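Local coordinates for protein LYND (Lyngbya aestuarii, PDB 4V1T) that binds ADP, magnesium and zinc and probably acts as an ATP-dependent YcaO cyclodehydratase, a cyanobactin heterocyclase that turns cysteines of a precursor peptide into thiazolines, at residues 192-197 and 205-210; 167-172 and 178-183; 590-595 and 636-641. All blocks are in the same frame, centred on the assembly; numbering follows the deposited sequence.

Contact 1: residues 192-197 and 205-210; sequences LGPVFV and DCLAHR. With ZN (zinc ion), chain K.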
loop_
_atom_site.group_PDB
_atom_site.type_symbol
_atom_site.label_atom_id
_atom_site.label_comp_id
_atom_site.label_asym_id
_atom_site.label_seq_id
_atom_site.Cartn_x
_atom_site.Cartn_y
_atom_site.Cartn_z
ATOM N N LEU B 192 0.765 17.594 -14.013
ATOM C CA LEU B 192 1.154 18.783 -13.279
ATOM C C LEU B 192 2.534 18.557 -12.660
ATOM O O LEU B 192 2.728 17.657 -11.860
ATOM C CB LEU B 192 0.101 19.096 -12.212
ATOM C CG LEU B 192 0.370 20.259 -11.268
ATOM C CD1 LEU B 192 0.511 21.571 -12.017
ATOM C CD2 LEU B 192 -0.736 20.357 -10.227
ATOM N N GLY B 193 3.494 19.385 -13.047
ATOM C CA GLY B 193 4.863 19.243 -12.591
ATOM C C GLY B 193 5.685 18.482 -13.615
ATOM O O GLY B 193 5.155 18.028 -14.633
ATOM N N PRO B 194 6.983 18.337 -13.357
ATOM C CA PRO B 194 7.623 18.858 -12.152
ATOM C C PRO B 194 8.028 20.312 -12.256
ATOM O O PRO B 194 7.924 20.925 -13.326
ATOM C CB PRO B 194 8.863 17.988 -12.041
ATOM C CG PRO B 194 9.258 17.778 -13.457
ATOM C CD PRO B 194 7.966 17.693 -14.246
ATOM N N VAL B 195 8.470 20.854 -11.127
ATOM C CA VAL B 195 9.301 22.033 -11.119
ATOM C C VAL B 195 10.734 21.553 -11.310
ATOM O O VAL B 195 11.253 20.804 -10.483
ATOM C CB VAL B 195 9.184 22.826 -9.800
ATOM C CG1 VAL B 195 10.295 23.867 -9.681
ATOM C CG2 VAL B 195 7.822 23.492 -9.709
ATOM N N PHE B 196 11.356 21.982 -12.405
ATOM C CA PHE B 196 12.757 21.696 -12.672
ATOM C C PHE B 196 13.636 22.762 -12.030
ATOM O O PHE B 196 13.513 23.941 -12.347
ATOM C CB PHE B 196 13.028 21.652 -14.183
ATOM C CG PHE B 196 12.242 20.601 -14.920
ATOM C CD1 PHE B 196 12.649 19.281 -14.908
ATOM C CD2 PHE B 196 11.098 20.937 -15.624
ATOM C CE1 PHE B 196 11.939 18.319 -15.591
ATOM C CE2 PHE B 196 10.387 19.976 -16.328
ATOM C CZ PHE B 196 10.804 18.667 -16.308
ATOM N N VAL B 197 14.519 22.335 -11.139
ATOM C CA VAL B 197 15.527 23.215 -10.551
ATOM C C VAL B 197 16.918 22.751 -11.010
ATOM O O VAL B 197 17.434 21.758 -10.497
ATOM C CB VAL B 197 15.465 23.214 -9.007
ATOM C CG1 VAL B 197 16.397 24.281 -8.453
ATOM C CG2 VAL B 197 14.049 23.469 -8.519
ATOM N N ASP B 205 15.349 16.032 -19.650
ATOM C CA ASP B 205 15.924 14.876 -20.312
ATOM C C ASP B 205 15.914 13.652 -19.394
ATOM O O ASP B 205 15.741 12.518 -19.865
ATOM C CB ASP B 205 17.354 15.182 -20.770
ATOM C CG ASP B 205 17.699 14.524 -22.083
ATOM O OD1 ASP B 205 17.051 13.523 -22.440
ATOM O OD2 ASP B 205 18.621 15.017 -22.757
ATOM N N CYS B 206 16.131 13.873 -18.095
ATOM C CA CYS B 206 15.979 12.809 -17.093
ATOM C C CYS B 206 14.590 12.175 -17.190
ATOM O O CYS B 206 14.436 10.959 -17.129
ATOM C CB CYS B 206 16.186 13.340 -15.666
ATOM S SG CYS B 206 17.857 13.880 -15.251
ATOM N N LEU B 207 13.584 13.033 -17.324
ATOM C CA LEU B 207 12.196 12.604 -17.446
ATOM C C LEU B 207 11.946 11.953 -18.812
ATOM O O LEU B 207 11.348 10.875 -18.911
ATOM C CB LEU B 207 11.269 13.805 -17.240
ATOM C CG LEU B 207 9.781 13.619 -17.513
ATOM C CD1 LEU B 207 9.162 12.657 -16.519
ATOM C CD2 LEU B 207 9.067 14.951 -17.472
ATOM N N ALA B 208 12.417 12.599 -19.869
ATOM C CA ALA B 208 12.187 12.110 -21.221
ATOM C C ALA B 208 12.676 10.668 -21.381
ATOM O O ALA B 208 12.023 9.853 -22.024
ATOM C CB ALA B 208 12.866 13.019 -22.225
ATOM N N HIS B 209 13.816 10.359 -20.773
ATOM C CA HIS B 209 14.413 9.032 -20.864
ATOM C C HIS B 209 13.472 7.968 -20.282
ATOM O O HIS B 209 13.443 6.842 -20.743
ATOM C CB HIS B 209 15.759 9.009 -20.138
ATOM C CG HIS B 209 16.564 7.773 -20.377
ATOM N ND1 HIS B 209 16.521 6.678 -19.541
ATOM C CD2 HIS B 209 17.457 7.465 -21.353
ATOM C CE1 HIS B 209 17.344 5.748 -19.993
ATOM N NE2 HIS B 209 17.925 6.201 -21.092
ATOM N N ARG B 210 12.708 8.331 -19.262
ATOM C CA ARG B 210 11.729 7.414 -18.697
ATOM C C ARG B 210 10.459 7.386 -19.552
ATOM O O ARG B 210 9.896 6.321 -19.810
ATOM C CB ARG B 210 11.385 7.815 -17.255
ATOM C CG ARG B 210 12.542 7.732 -16.263
ATOM C CD ARG B 210 12.933 6.288 -15.980
ATOM N NE ARG B 210 14.178 6.207 -15.222
ATOM C CZ ARG B 210 14.259 6.152 -13.898
ATOM N NH1 ARG B 210 13.169 6.167 -13.145
ATOM N NH2 ARG B 210 15.450 6.088 -13.320
HETATM ZN ZN ZN K . 19.172 15.231 -16.692
#

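Contact 2: residues 167-172 and 178-183; sequences AKINKQ and QTWLLV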
loop_
_atom_site.group_PDB
_atom_site.type_symbol
_atom_site.label_atom_id
_atom_site.label_comp_id
_atom_site.label_asym_id
_atom_site.label_seq_id
_atom_site.Cartn_x
_atom_site.Cartn_y
_atom_site.Cartn_z
ATOM N N ALA B 167 13.095 20.257 -25.223
ATOM C CA ALA B 167 14.517 19.975 -25.148
ATOM C C ALA B 167 15.301 21.281 -25.150
ATOM O O ALA B 167 16.250 21.455 -24.386
ATOM C CB ALA B 167 14.946 19.093 -26.306
ATOM N N LYS B 168 14.884 22.207 -26.008
ATOM C CA LYS B 168 15.533 23.507 -26.103
ATOM C C LYS B 168 15.283 24.337 -24.841
ATOM O O LYS B 168 16.184 25.000 -24.326
ATOM C CB LYS B 168 15.027 24.260 -27.333
ATOM C CG LYS B 168 15.700 25.603 -27.546
ATOM C CD LYS B 168 15.053 26.371 -28.685
ATOM C CE LYS B 168 15.787 27.676 -28.957
ATOM N NZ LYS B 168 17.154 27.454 -29.522
ATOM N N ILE B 169 14.054 24.316 -24.353
ATOM C CA ILE B 169 13.731 25.059 -23.145
ATOM C C ILE B 169 14.574 24.530 -21.979
ATOM O O ILE B 169 15.106 25.301 -21.174
ATOM C CB ILE B 169 12.230 24.963 -22.812
ATOM C CG1 ILE B 169 11.424 25.719 -23.870
ATOM C CG2 ILE B 169 11.949 25.518 -21.410
ATOM C CD1 ILE B 169 9.918 25.624 -23.682
ATOM N N ASN B 170 14.694 23.208 -21.919
ATOM C CA ASN B 170 15.497 22.541 -20.909
ATOM C C ASN B 170 16.980 22.927 -21.003
ATOM O O ASN B 170 17.667 23.043 -19.987
ATOM C CB ASN B 170 15.338 21.027 -21.043
ATOM C CG ASN B 170 16.052 20.265 -19.949
ATOM O OD1 ASN B 170 15.758 20.435 -18.774
ATOM N ND2 ASN B 170 16.992 19.418 -20.330
ATOM N N LYS B 171 17.473 23.130 -22.217
ATOM C CA LYS B 171 18.882 23.467 -22.410
ATOM C C LYS B 171 19.187 24.880 -21.953
ATOM O O LYS B 171 20.217 25.121 -21.326
ATOM C CB LYS B 171 19.279 23.312 -23.875
ATOM C CG LYS B 171 19.506 21.875 -24.308
ATOM C CD LYS B 171 20.629 21.233 -23.507
ATOM C CE LYS B 171 21.568 20.411 -24.380
ATOM N NZ LYS B 171 22.887 20.198 -23.717
ATOM N N GLN B 172 18.303 25.814 -22.291
ATOM C CA GLN B 172 18.460 27.195 -21.869
ATOM C C GLN B 172 18.335 27.310 -20.362
ATOM O O GLN B 172 19.073 28.058 -19.740
ATOM C CB GLN B 172 17.415 28.087 -22.541
ATOM C CG GLN B 172 17.626 28.277 -24.031
ATOM C CD GLN B 172 16.590 29.199 -24.647
ATOM O OE1 GLN B 172 15.484 29.340 -24.129
ATOM N NE2 GLN B 172 16.946 29.837 -25.756
ATOM N N GLN B 178 17.618 28.673 -14.822
ATOM C CA GLN B 178 16.213 29.062 -14.709
ATOM C C GLN B 178 15.374 27.906 -14.180
ATOM O O GLN B 178 15.402 26.805 -14.726
ATOM C CB GLN B 178 15.681 29.526 -16.073
ATOM C CG GLN B 178 14.196 29.867 -16.113
ATOM C CD GLN B 178 13.860 31.147 -15.381
ATOM O OE1 GLN B 178 14.421 32.197 -15.662
ATOM N NE2 GLN B 178 12.934 31.064 -14.432
ATOM N N THR B 179 14.627 28.161 -13.116
ATOM C CA THR B 179 13.695 27.185 -12.595
ATOM C C THR B 179 12.386 27.301 -13.385
ATOM O O THR B 179 11.887 28.398 -13.607
ATOM C CB THR B 179 13.435 27.393 -11.091
ATOM O OG1 THR B 179 14.620 27.092 -10.354
ATOM C CG2 THR B 179 12.316 26.497 -10.597
ATOM N N TRP B 180 11.835 26.172 -13.809
ATOM C CA TRP B 180 10.623 26.194 -14.606
ATOM C C TRP B 180 9.691 25.043 -14.259
ATOM O O TRP B 180 10.118 24.037 -13.688
ATOM C CB TRP B 180 10.961 26.174 -16.098
ATOM C CG TRP B 180 11.831 25.024 -16.543
ATOM C CD1 TRP B 180 13.120 24.780 -16.166
ATOM C CD2 TRP B 180 11.487 23.991 -17.484
ATOM N NE1 TRP B 180 13.591 23.648 -16.793
ATOM C CE2 TRP B 180 12.610 23.150 -17.608
ATOM C CE3 TRP B 180 10.335 23.691 -18.224
ATOM C CZ2 TRP B 180 12.617 22.029 -18.438
ATOM C CZ3 TRP B 180 10.342 22.575 -19.048
ATOM C CH2 TRP B 180 11.476 21.761 -19.149
ATOM N N LEU B 181 8.416 25.213 -14.615
ATOM C CA LEU B 181 7.366 24.245 -14.328
ATOM C C LEU B 181 6.713 23.747 -15.618
ATOM O O LEU B 181 6.495 24.517 -16.552
ATOM C CB LEU B 181 6.301 24.871 -13.422
ATOM C CG LEU B 181 4.960 24.136 -13.302
ATOM C CD1 LEU B 181 5.126 22.811 -12.598
ATOM C CD2 LEU B 181 3.944 24.985 -12.563
ATOM N N LEU B 182 6.407 22.453 -15.662
ATOM C CA LEU B 182 5.687 21.872 -16.779
ATOM C C LEU B 182 4.270 21.541 -16.354
ATOM O O LEU B 182 4.032 21.095 -15.236
ATOM C CB LEU B 182 6.379 20.609 -17.291
ATOM C CG LEU B 182 7.025 20.625 -18.673
ATOM C CD1 LEU B 182 7.515 19.222 -19.004
ATOM C CD2 LEU B 182 6.090 21.136 -19.755
ATOM N N VAL B 183 3.330 21.766 -17.259
ATOM C CA VAL B 183 1.945 21.403 -17.021
ATOM C C VAL B 183 1.249 21.076 -18.337
ATOM O O VAL B 183 1.575 21.632 -19.386
ATOM C CB VAL B 183 1.179 22.528 -16.298
ATOM C CG1 VAL B 183 1.103 23.760 -17.150
ATOM C CG2 VAL B 183 -0.218 22.070 -15.920
HETATM O O HOH W 1 16.023 22.099 -16.532
#

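Contact 3: residues 590-595 and 636-641; sequences RDLWVL and RAVTEV. With MG (magnesium ion), chain N; ADP (adenosine-5'-diphosphate), chain L.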
loop_
_atom_site.group_PDB
_atom_site.type_symbol
_atom_site.label_atom_id
_atom_site.label_comp_id
_atom_site.label_asym_id
_atom_site.label_seq_id
_atom_site.Cartn_x
_atom_site.Cartn_y
_atom_site.Cartn_z
ATOM N N ARG B 590 -4.701 -31.473 -9.957
ATOM C CA ARG B 590 -3.322 -31.587 -10.389
ATOM C C ARG B 590 -2.492 -32.495 -9.496
ATOM O O ARG B 590 -2.778 -32.664 -8.309
ATOM C CB ARG B 590 -2.667 -30.208 -10.424
ATOM C CG ARG B 590 -2.913 -29.431 -11.700
ATOM C CD ARG B 590 -2.157 -28.114 -11.686
ATOM N NE ARG B 590 -2.244 -27.433 -12.972
ATOM C CZ ARG B 590 -1.450 -27.675 -14.012
ATOM N NH1 ARG B 590 -0.476 -28.567 -13.925
ATOM N NH2 ARG B 590 -1.614 -26.997 -15.135
ATOM N N ASP B 591 -1.465 -33.090 -10.090
ATOM C CA ASP B 591 -0.417 -33.775 -9.345
ATOM C C ASP B 591 0.832 -32.927 -9.416
ATOM O O ASP B 591 1.064 -32.241 -10.414
ATOM C CB ASP B 591 -0.140 -35.163 -9.924
ATOM C CG ASP B 591 -1.144 -36.203 -9.463
ATOM O OD1 ASP B 591 -1.558 -36.179 -8.276
ATOM O OD2 ASP B 591 -1.509 -37.056 -10.296
ATOM N N LEU B 592 1.630 -32.974 -8.355
ATOM C CA LEU B 592 2.866 -32.208 -8.281
ATOM C C LEU B 592 3.991 -33.059 -7.717
ATOM O O LEU B 592 3.866 -33.645 -6.638
ATOM C CB LEU B 592 2.665 -30.968 -7.416
ATOM C CG LEU B 592 3.903 -30.101 -7.170
ATOM C CD1 LEU B 592 4.379 -29.456 -8.454
ATOM C CD2 LEU B 592 3.591 -29.047 -6.119
ATOM N N TRP B 593 5.092 -33.122 -8.455
ATOM C CA TRP B 593 6.277 -33.831 -8.006
ATOM C C TRP B 593 7.522 -33.073 -8.424
ATOM O O TRP B 593 7.449 -32.145 -9.227
ATOM C CB TRP B 593 6.297 -35.260 -8.560
ATOM C CG TRP B 593 6.376 -35.339 -10.042
ATOM C CD1 TRP B 593 7.504 -35.463 -10.798
ATOM C CD2 TRP B 593 5.280 -35.300 -10.960
ATOM N NE1 TRP B 593 7.180 -35.516 -12.127
ATOM C CE2 TRP B 593 5.819 -35.417 -12.255
ATOM C CE3 TRP B 593 3.892 -35.186 -10.811
ATOM C CZ2 TRP B 593 5.020 -35.412 -13.400
ATOM C CZ3 TRP B 593 3.101 -35.179 -11.950
ATOM C CH2 TRP B 593 3.671 -35.298 -13.231
ATOM N N VAL B 594 8.663 -33.488 -7.885
ATOM C CA VAL B 594 9.932 -32.819 -8.145
ATOM C C VAL B 594 10.992 -33.808 -8.619
ATOM O O VAL B 594 11.085 -34.918 -8.092
ATOM C CB VAL B 594 10.427 -32.084 -6.882
ATOM C CG1 VAL B 594 11.798 -31.458 -7.104
ATOM C CG2 VAL B 594 9.425 -31.023 -6.474
ATOM N N LEU B 595 11.786 -33.388 -9.606
ATOM C CA LEU B 595 12.907 -34.190 -10.115
ATOM C C LEU B 595 14.261 -33.590 -9.735
ATOM O O LEU B 595 14.410 -32.377 -9.672
ATOM C CB LEU B 595 12.838 -34.306 -11.638
ATOM C CG LEU B 595 11.580 -34.907 -12.252
ATOM C CD1 LEU B 595 11.747 -34.942 -13.753
ATOM C CD2 LEU B 595 11.282 -36.296 -11.707
ATOM N N ARG B 636 12.226 -22.705 -4.990
ATOM C CA ARG B 636 12.256 -21.896 -6.198
ATOM C C ARG B 636 11.523 -22.608 -7.320
ATOM O O ARG B 636 10.690 -22.021 -8.000
ATOM C CB ARG B 636 13.690 -21.606 -6.626
ATOM C CG ARG B 636 14.406 -20.588 -5.743
ATOM C CD ARG B 636 15.734 -20.181 -6.371
ATOM N NE ARG B 636 15.540 -19.616 -7.703
ATOM C CZ ARG B 636 15.084 -18.388 -7.950
ATOM N NH1 ARG B 636 14.775 -17.564 -6.953
ATOM N NH2 ARG B 636 14.939 -17.980 -9.204
ATOM N N ALA B 637 11.849 -23.882 -7.504
ATOM C CA ALA B 637 11.265 -24.681 -8.572
ATOM C C ALA B 637 9.751 -24.747 -8.439
ATOM O O ALA B 637 9.009 -24.468 -9.380
ATOM C CB ALA B 637 11.856 -26.084 -8.561
ATOM N N VAL B 638 9.295 -25.101 -7.249
ATOM C CA VAL B 638 7.884 -25.381 -7.041
ATOM C C VAL B 638 7.035 -24.110 -7.009
ATOM O O VAL B 638 5.850 -24.161 -7.333
ATOM C CB VAL B 638 7.687 -26.197 -5.754
ATOM C CG1 VAL B 638 7.817 -25.319 -4.495
ATOM C CG2 VAL B 638 6.362 -26.887 -5.792
ATOM N N THR B 639 7.626 -22.976 -6.619
ATOM C CA THR B 639 6.901 -21.705 -6.658
ATOM C C THR B 639 6.874 -21.159 -8.089
ATOM O O THR B 639 6.013 -20.352 -8.447
ATOM C CB THR B 639 7.511 -20.647 -5.715
ATOM O OG1 THR B 639 8.913 -20.545 -5.947
ATOM C CG2 THR B 639 7.266 -21.009 -4.259
ATOM N N GLU B 640 7.810 -21.605 -8.914
ATOM C CA GLU B 640 7.795 -21.212 -10.313
ATOM C C GLU B 640 6.664 -21.936 -11.065
ATOM O O GLU B 640 6.073 -21.366 -11.992
ATOM C CB GLU B 640 9.150 -21.502 -10.988
ATOM C CG GLU B 640 9.427 -20.588 -12.172
ATOM C CD GLU B 640 10.852 -20.661 -12.668
ATOM O OE1 GLU B 640 11.209 -21.637 -13.375
ATOM O OE2 GLU B 640 11.611 -19.724 -12.348
ATOM N N VAL B 641 6.359 -23.178 -10.677
ATOM C CA VAL B 641 5.283 -23.907 -11.349
ATOM C C VAL B 641 3.980 -23.247 -10.946
ATOM O O VAL B 641 3.068 -23.140 -11.764
ATOM C CB VAL B 641 5.257 -25.449 -11.062
ATOM C CG1 VAL B 641 6.656 -26.018 -10.965
ATOM C CG2 VAL B 641 4.486 -25.789 -9.815
HETATM MG MG MG N . 13.445 -18.958 -12.808
HETATM P PB ADP L . 13.664 -16.014 -11.468
HETATM O O1B ADP L . 15.008 -15.776 -12.107
HETATM O O2B ADP L . 13.258 -17.458 -11.425
HETATM O O3B ADP L . 12.607 -15.087 -11.989
HETATM P PA ADP L . 12.933 -14.897 -8.884
HETATM O O1A ADP L . 13.138 -15.495 -7.516
HETATM O O2A ADP L . 11.528 -14.831 -9.454
HETATM O O3A ADP L . 13.944 -15.620 -9.922
HETATM O "O5'" ADP L . 13.530 -13.415 -8.856
HETATM C "C5'" ADP L . 13.291 -12.507 -9.914
HETATM C "C4'" ADP L . 14.346 -11.415 -9.841
HETATM O "O4'" ADP L . 14.139 -10.603 -8.687
HETATM C "C3'" ADP L . 15.743 -11.992 -9.701
HETATM O "O3'" ADP L . 16.637 -11.168 -10.438
HETATM C "C2'" ADP L . 16.081 -11.898 -8.233
HETATM O "O2'" ADP L . 17.469 -11.641 -8.004
HETATM C "C1'" ADP L . 15.241 -10.717 -7.785
HETATM N N9 ADP L . 14.774 -10.895 -6.390
HETATM C C8 ADP L . 13.930 -11.846 -5.936
HETATM N N7 ADP L . 13.712 -11.693 -4.607
HETATM C C5 ADP L . 14.422 -10.630 -4.202
HETATM C C6 ADP L . 14.640 -9.927 -2.922
HETATM N N6 ADP L . 14.020 -10.375 -1.807
HETATM N N1 ADP L . 15.462 -8.856 -2.915
HETATM C C2 ADP L . 16.073 -8.420 -4.032
HETATM N N3 ADP L . 15.917 -9.016 -5.234
HETATM C C4 ADP L . 15.124 -10.104 -5.379
HETATM O O HOH W 2 14.055 -20.321 -11.313
HETATM O O HOH W 3 13.589 -20.788 -14.122
HETATM O O HOH W 4 15.485 -18.847 -13.069
#

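Contact 1: residues 192-197 and 205-210
Leu207, on helix 204-213, reaches strand 189-196 with a single methyl, which meets both Phe196 and Pro194. CD2 of Leu207 lies 4.3 Å from CZ of Phe196, approaching the ring at its edge and close to its plane rather than over a face. The same CD2 is 4.4 Å from CD of Pro194. With CG anti to the backbone N (chi1 172°), the leucine branch projects from the helix toward the strand, and Ile290 of strand 289-294 touches both Leu207 and Pro194 to complete the apolar cluster.

The two strand residues also pack against each other. Pro194 CG sits 3.3 Å above the Phe196 ring plane, offset toward its rim, so the proline covers one face while the leucine comes in at the edge. A cis peptide bond precedes Pro194, and the positive phi of Gly193 before it (97°) would press a side chain against the preceding carbonyl, a strain that a residue without one escapes. The interface is small and purely apolar, and no hydrogen bond crosses it.

Next to Leu207, Cys206 holds its SG anti to the carbonyl carbon and binds the zinc ion at 2.4 Å. Further along the helix, Arg210 forms a salt bridge with Asp724 and donates to the carbonyl of Thr363. The packing therefore seats on the sheet a helix whose first turn also holds a zinc ligand, the metal being bound by Cys203 and Cys206 as a CxxC pair and by Cys311 and Cys314, which complete a four-cysteine zinc site.

Contact 2: residues 167-172 and 178-183
Trp180 receives helix 165-176 on two different parts of its indole: Ile169 lies over a face and Asn170 meets an edge. The branch methyl CG2 of Ile169 stands 4.1 Å from the centroid of the six-membered ring and only 14° off the ring normal, a CH-pi contact. CE3 is the ring atom nearest to this methyl, at 4.0 Å. The isoleucine is turned so that CG2, anti to its backbone N, faces the indole.

Asn170 crosses the tryptophan at about a right angle, its amide plane 54° from that of the ring. Its OD1 lies in the indole plane, 3.5 Å from CZ2, but its polar partners are others: the backbone N of Trp204 donates to it, as does a water at 2.8 Å. This water, also in the plane at the ring edge, accepts from Trp180 NE1 at 2.9 Å, thereby joining helix to strand where no direct hydrogen bond does so.

These residues close a beta-alpha-beta unit in which helix 165-176 connects strands 154-157 and 180-184, parallel neighbours in the mixed sheet. The indole comes off the strand with CG between the backbone N and the carbonyl carbon (chi1 56°) and fills the space between sheet and helix, where it also touches Val156 of strand 154-157 and Trp204 of helix 204-213 and stacks with Phe196. Replacing Trp180 by an alanine would probably open a gap beneath Ile169 and leave the bridging water without its NE1 donor.

Contact 3: residues 590-595 and 636-641
Leu592 splays its two methyls over Val638 and Val641, residues nearly one turn apart on helix 630-649. CD2 packs on Val638 CG2 at 3.5 Å, a tight methyl contact in which the side chains cross at about a right angle, while CD1 reaches Val641 CG2 at 3.9 Å. Val638 offers this methyl because CG2 stands anti to its backbone N. Around the trio, Leu581 of helix 576-587 touches both Leu592 and Val638, and Tyr585 touches Val641; Gln582 of that helix donates NE2 to the carbonyl of Leu592.

A different side of helix 630-649 carries the residues that bind the nucleotide and its metal. Arg636 grips the diphosphate with both terminal nitrogens: NH1 donates to ADP O1A at 2.7 Å, and NH2 to the bridging O3A at 2.7 Å and almost straight (172°). One turn on, Glu640 runs out extended and places OE2 2.0 Å from the magnesium ion, which ADP O2B, three waters and one further atom also bind. Its OE1 accepts from Phe624 N and from one of those waters. Lys409 NZ bonds both Glu640 OE2 and Arg636 O and so ties the two residues together. Thus the edge strand 590-596 backs a helix that supplies an arginine and a glutamate to the ATP- and magnesium-binding site of the YcaO family.

Contacts 1 and 2 adjoin, their centres 9 Å apart, because strands 180-184 and 189-196 follow each other and pair antiparallel in one mixed sheet. Backbone bonds probably link them directly, Phe196 N to Trp180 O at 2.7 Å and Gly193 N to Leu182 O at 2.8 Å. Both also border the zinc site: contact 1 supplies a ligand, and the Asn170 side chain of contact 2 lies about 6 Å from the ion. Contact 3 belongs to the nucleotide site across the chain's centre, its own centre 45 Å from that of contact 1 and 54 Å from that of contact 2. Nothing joins it directly to either, the nearest atoms of contacts 1 and 3 being about 24 Å apart.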